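Local atomic coordinates of monothiol glutaredoxin-S14, chloroplastic (Arabidopsis thaliana, PDB entry 3IPZ), a protein that binds a labile iron-sulfur cluster together with its BOLA1 partner, forms a [2Fe-2S]-bridged homodimer and may donate such clusters to proteins that require them. Residues G34-L46 and C87-Q100. Residues are numbered along the deposited sequence; the frame is centred on the assembly and turned at random.
Sequences GFSNTVVQILKNL and CDITLEAFKTGELQ
I42 and F94 face each other toward the C-terminal ends of two helices packed on one side of the sheet in this thioredoxin-fold glutaredoxin domain. Helices 34-45 and 87-96 run nearly parallel, crossing at 29° with their axes 10.0 Å apart. CG of F94 stands anti to the backbone N (chi1 173°), carrying the ring toward I42. The isoleucine CD1 lies over one ring face in a CH-pi contact, 3.8 Å from the F94 centroid and displaced toward the rim. Branching at CB gives I42 a second arm: its CG2 meets L99 CD1 at 3.4 Å. L46 serves two neighbours, CD2 reaching the F94 edge in the ring plane while CD1 rests on L99 CD1 (3.8 Å). N45, exposed at the margin where its amide can meet solvent, brings ND2 to the F94 ring edge, 3.6 Å from CZ, its amide plane nearly perpendicular (85°) to the ring. One turn nearer the helix starts, T90 offers its CG2 methyl to V39 CG1 while OG1 hydrogen-bonds to the G86 carbonyl oxygen. At the helix starts, C87, which probably helps bind glutathione, packs against F35, probably part of the cluster site; C87 SG lies 4.1 Å from F35 CB.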
loop_
_atom_site.group_PDB
_atom_site.type_symbol
_atom_site.label_atom_id
_atom_site.label_comp_id
_atom_site.label_asym_id
_atom_site.label_seq_id
_atom_site.Cartn_x
_atom_site.Cartn_y
_atom_site.Cartn_z
ATOM N N GLY A 34 -4.735 -8.251 -11.518
ATOM C CA GLY A 34 -5.631 -7.176 -11.902
ATOM C C GLY A 34 -5.894 -6.194 -10.773
ATOM O O GLY A 34 -5.925 -4.986 -11.000
ATOM N N PHE A 35 -6.075 -6.707 -9.558
ATOM C CA PHE A 35 -6.334 -5.861 -8.398
ATOM C C PHE A 35 -5.145 -4.938 -8.128
ATOM O O PHE A 35 -5.320 -3.748 -7.834
ATOM C CB PHE A 35 -6.640 -6.747 -7.185
ATOM C CG PHE A 35 -7.750 -7.743 -7.439
ATOM C CD1 PHE A 35 -7.708 -9.017 -6.879
ATOM C CD2 PHE A 35 -8.829 -7.407 -8.260
ATOM C CE1 PHE A 35 -8.728 -9.955 -7.135
ATOM C CE2 PHE A 35 -9.850 -8.330 -8.523
ATOM C CZ PHE A 35 -9.798 -9.607 -7.960
ATOM N N SER A 36 -3.934 -5.482 -8.224
ATOM C CA SER A 36 -2.741 -4.670 -8.032
ATOM C C SER A 36 -2.650 -3.630 -9.153
ATOM O O SER A 36 -2.283 -2.474 -8.921
ATOM C CB SER A 36 -1.482 -5.541 -8.035
ATOM O OG SER A 36 -1.324 -6.232 -6.802
ATOM N N ASN A 37 -3.008 -4.033 -10.370
ATOM C CA ASN A 37 -2.942 -3.121 -11.504
ATOM C C ASN A 37 -3.879 -1.916 -11.356
ATOM O O ASN A 37 -3.506 -0.785 -11.674
ATOM C CB ASN A 37 -3.273 -3.858 -12.799
ATOM C CG ASN A 37 -3.249 -2.931 -14.005
ATOM O OD1 ASN A 37 -2.208 -2.355 -14.343
ATOM N ND2 ASN A 37 -4.402 -2.766 -14.648
ATOM N N THR A 38 -5.094 -2.163 -10.878
ATOM C CA THR A 38 -6.063 -1.091 -10.697
ATOM C C THR A 38 -5.515 0.009 -9.784
ATOM O O THR A 38 -5.614 1.191 -10.105
ATOM C CB THR A 38 -7.380 -1.617 -10.083
ATOM O OG1 THR A 38 -7.926 -2.644 -10.920
ATOM C CG2 THR A 38 -8.393 -0.482 -9.954
ATOM N N VAL A 39 -4.938 -0.375 -8.649
ATOM C CA VAL A 39 -4.405 0.623 -7.730
ATOM C C VAL A 39 -3.254 1.407 -8.373
ATOM O O VAL A 39 -3.200 2.635 -8.259
ATOM C CB VAL A 39 -3.959 -0.025 -6.387
ATOM C CG1 VAL A 39 -3.384 1.024 -5.457
ATOM C CG2 VAL A 39 -5.156 -0.681 -5.707
ATOM N N VAL A 40 -2.345 0.715 -9.058
ATOM C CA VAL A 40 -1.241 1.400 -9.717
ATOM C C VAL A 40 -1.804 2.433 -10.698
ATOM O O VAL A 40 -1.385 3.604 -10.701
ATOM C CB VAL A 40 -0.322 0.415 -10.501
ATOM C CG1 VAL A 40 0.578 1.190 -11.459
ATOM C CG2 VAL A 40 0.544 -0.395 -9.529
ATOM N N GLN A 41 -2.751 2.009 -11.531
ATOM C CA GLN A 41 -3.343 2.935 -12.497
ATOM C C GLN A 41 -4.008 4.117 -11.789
ATOM O O GLN A 41 -3.927 5.253 -12.259
ATOM C CB GLN A 41 -4.350 2.216 -13.402
ATOM C CG GLN A 41 -3.738 1.117 -14.280
ATOM C CD GLN A 41 -2.398 1.522 -14.903
ATOM O OE1 GLN A 41 -2.295 2.545 -15.587
ATOM N NE2 GLN A 41 -1.366 0.711 -14.669
ATOM N N ILE A 42 -4.662 3.851 -10.660
ATOM C CA ILE A 42 -5.295 4.923 -9.897
ATOM C C ILE A 42 -4.189 5.913 -9.531
ATOM O O ILE A 42 -4.302 7.113 -9.787
ATOM C CB ILE A 42 -5.919 4.426 -8.553
ATOM C CG1 ILE A 42 -7.035 3.422 -8.796
ATOM C CG2 ILE A 42 -6.467 5.591 -7.772
ATOM C CD1 ILE A 42 -8.235 3.876 -9.676
ATOM N N LEU A 43 -3.120 5.396 -8.926
ATOM C CA LEU A 43 -2.003 6.230 -8.489
ATOM C C LEU A 43 -1.296 6.956 -9.623
ATOM O O LEU A 43 -0.825 8.076 -9.441
ATOM C CB LEU A 43 -0.988 5.402 -7.689
ATOM C CG LEU A 43 -1.477 4.815 -6.360
ATOM C CD1 LEU A 43 -0.351 4.050 -5.717
ATOM C CD2 LEU A 43 -1.968 5.921 -5.429
ATOM N N LYS A 44 -1.203 6.323 -10.786
ATOM C CA LYS A 44 -0.566 6.975 -11.925
ATOM C C LYS A 44 -1.473 8.095 -12.454
ATOM O O LYS A 44 -0.992 9.147 -12.872
ATOM C CB LYS A 44 -0.267 5.964 -13.036
ATOM C CG LYS A 44 0.913 5.033 -12.741
ATOM C CD LYS A 44 1.320 4.228 -13.976
ATOM C CE LYS A 44 2.547 3.361 -13.702
ATOM N NZ LYS A 44 3.044 2.650 -14.916
ATOM N N ASN A 45 -2.784 7.863 -12.416
ATOM C CA ASN A 45 -3.770 8.837 -12.864
ATOM C C ASN A 45 -3.658 10.143 -12.065
ATOM O O ASN A 45 -3.711 11.244 -12.631
ATOM C CB ASN A 45 -5.177 8.253 -12.688
ATOM C CG ASN A 45 -6.281 9.266 -12.982
ATOM O OD1 ASN A 45 -6.685 9.445 -14.132
ATOM N ND2 ASN A 45 -6.766 9.941 -11.941
ATOM N N LEU A 46 -3.495 10.011 -10.750
ATOM C CA LEU A 46 -3.403 11.164 -9.852
ATOM C C LEU A 46 -2.043 11.841 -9.826
ATOM O O LEU A 46 -1.875 12.870 -9.173
ATOM C CB LEU A 46 -3.776 10.757 -8.423
ATOM C CG LEU A 46 -5.141 10.085 -8.225
ATOM C CD1 LEU A 46 -5.344 9.796 -6.750
ATOM C CD2 LEU A 46 -6.255 10.978 -8.745
ATOM N N CYS A 87 -7.848 -3.051 -2.278
ATOM C CA CYS A 87 -8.393 -2.632 -3.564
ATOM C C CYS A 87 -9.762 -1.927 -3.516
ATOM O O CYS A 87 -9.877 -0.775 -3.955
ATOM C CB CYS A 87 -8.479 -3.831 -4.516
ATOM S SG CYS A 87 -8.732 -3.344 -6.257
ATOM N N ASP A 88 -10.784 -2.608 -2.987
ATOM C CA ASP A 88 -12.140 -2.055 -2.930
ATOM C C ASP A 88 -12.226 -0.689 -2.267
ATOM O O ASP A 88 -12.879 0.217 -2.776
ATOM C CB ASP A 88 -13.100 -3.013 -2.219
ATOM C CG ASP A 88 -13.316 -4.299 -2.981
ATOM O OD1 ASP A 88 -13.566 -4.229 -4.203
ATOM O OD2 ASP A 88 -13.246 -5.380 -2.361
ATOM N N ILE A 89 -11.571 -0.543 -1.130
ATOM C CA ILE A 89 -11.591 0.720 -0.424
ATOM C C ILE A 89 -10.825 1.830 -1.162
ATOM O O ILE A 89 -11.234 2.993 -1.132
ATOM C CB ILE A 89 -11.065 0.522 1.011
ATOM C CG1 ILE A 89 -12.172 -0.137 1.836
ATOM C CG2 ILE A 89 -10.630 1.847 1.630
ATOM C CD1 ILE A 89 -11.719 -0.720 3.173
ATOM N N THR A 90 -9.739 1.467 -1.844
ATOM C CA THR A 90 -8.947 2.444 -2.590
ATOM C C THR A 90 -9.699 2.918 -3.831
ATOM O O THR A 90 -9.642 4.095 -4.196
ATOM C CB THR A 90 -7.584 1.860 -3.048
ATOM O OG1 THR A 90 -6.834 1.429 -1.908
ATOM C CG2 THR A 90 -6.782 2.922 -3.804
ATOM N N LEU A 91 -10.408 1.996 -4.474
ATOM C CA LEU A 91 -11.170 2.321 -5.671
ATOM C C LEU A 91 -12.302 3.275 -5.306
ATOM O O LEU A 91 -12.541 4.269 -5.990
ATOM C CB LEU A 91 -11.756 1.048 -6.281
ATOM C CG LEU A 91 -11.933 0.977 -7.803
ATOM C CD1 LEU A 91 -13.149 0.113 -8.093
ATOM C CD2 LEU A 91 -12.133 2.356 -8.417
ATOM N N GLU A 92 -12.994 2.965 -4.214
ATOM C CA GLU A 92 -14.104 3.790 -3.761
ATOM C C GLU A 92 -13.648 5.189 -3.351
ATOM O O GLU A 92 -14.267 6.181 -3.723
ATOM C CB GLU A 92 -14.809 3.100 -2.590
ATOM C CG GLU A 92 -15.958 3.886 -1.971
ATOM C CD GLU A 92 -17.154 4.044 -2.896
ATOM O OE1 GLU A 92 -17.238 3.319 -3.912
ATOM O OE2 GLU A 92 -18.020 4.889 -2.586
ATOM N N ALA A 93 -12.571 5.267 -2.579
ATOM C CA ALA A 93 -12.058 6.550 -2.131
ATOM C C ALA A 93 -11.587 7.348 -3.337
ATOM O O ALA A 93 -11.469 8.572 -3.281
ATOM C CB ALA A 93 -10.920 6.349 -1.158
ATOM N N PHE A 94 -11.304 6.642 -4.428
ATOM C CA PHE A 94 -10.874 7.296 -5.654
ATOM C C PHE A 94 -12.085 7.965 -6.312
ATOM O O PHE A 94 -12.043 9.148 -6.646
ATOM C CB PHE A 94 -10.264 6.278 -6.612
ATOM C CG PHE A 94 -9.945 6.846 -7.961
ATOM C CD1 PHE A 94 -9.065 7.914 -8.088
ATOM C CD2 PHE A 94 -10.526 6.316 -9.106
ATOM C CE1 PHE A 94 -8.764 8.447 -9.344
ATOM C CE2 PHE A 94 -10.234 6.842 -10.370
ATOM C CZ PHE A 94 -9.351 7.909 -10.487
ATOM N N LYS A 95 -13.157 7.198 -6.497
ATOM C CA LYS A 95 -14.393 7.706 -7.092
ATOM C C LYS A 95 -14.956 8.843 -6.246
ATOM O O LYS A 95 -15.501 9.822 -6.749
ATOM C CB LYS A 95 -15.448 6.602 -7.153
ATOM C CG LYS A 95 -15.092 5.410 -8.020
ATOM C CD LYS A 95 -16.200 4.365 -7.934
ATOM C CE LYS A 95 -15.862 3.098 -8.710
ATOM N NZ LYS A 95 -16.855 2.016 -8.429
ATOM N N THR A 96 -14.801 8.693 -4.946
ATOM C CA THR A 96 -15.296 9.637 -3.969
ATOM C C THR A 96 -14.490 10.927 -3.822
ATOM O O THR A 96 -15.042 11.975 -3.467
ATOM C CB THR A 96 -15.380 8.905 -2.627
ATOM O OG1 THR A 96 -16.755 8.670 -2.306
ATOM C CG2 THR A 96 -14.682 9.656 -1.539
ATOM N N GLY A 97 -13.189 10.855 -4.088
ATOM C CA GLY A 97 -12.338 12.023 -3.943
ATOM C C GLY A 97 -11.588 11.992 -2.618
ATOM O O GLY A 97 -10.668 12.791 -2.392
ATOM N N GLU A 98 -11.984 11.066 -1.739
ATOM C CA GLU A 98 -11.350 10.893 -0.423
ATOM C C GLU A 98 -9.875 10.448 -0.549
ATOM O O GLU A 98 -9.027 10.800 0.270
ATOM C CB GLU A 98 -12.134 9.864 0.390
ATOM C CG GLU A 98 -11.569 9.571 1.777
ATOM C CD GLU A 98 -12.316 8.444 2.489
ATOM O OE1 GLU A 98 -13.567 8.466 2.485
ATOM O OE2 GLU A 98 -11.659 7.544 3.059
ATOM N N LEU A 99 -9.583 9.668 -1.582
ATOM C CA LEU A 99 -8.229 9.198 -1.829
ATOM C C LEU A 99 -7.328 10.422 -2.057
ATOM O O LEU A 99 -6.259 10.541 -1.468
ATOM C CB LEU A 99 -8.209 8.312 -3.082
ATOM C CG LEU A 99 -7.129 7.232 -3.208
ATOM C CD1 LEU A 99 -6.865 7.010 -4.670
ATOM C CD2 LEU A 99 -5.852 7.622 -2.503
ATOM N N GLN A 100 -7.774 11.329 -2.918
ATOM C CA GLN A 100 -7.011 12.533 -3.223
ATOM C C GLN A 100 -6.820 13.401 -1.987
ATOM O O GLN A 100 -5.721 13.904 -1.731
ATOM C CB GLN A 100 -7.698 13.325 -4.334
ATOM C CG GLN A 100 -7.793 12.557 -5.643
ATOM C CD GLN A 100 -9.008 11.624 -5.740
ATOM O OE1 GLN A 100 -9.436 11.006 -4.758
ATOM N NE2 GLN A 100 -9.552 11.510 -6.945
#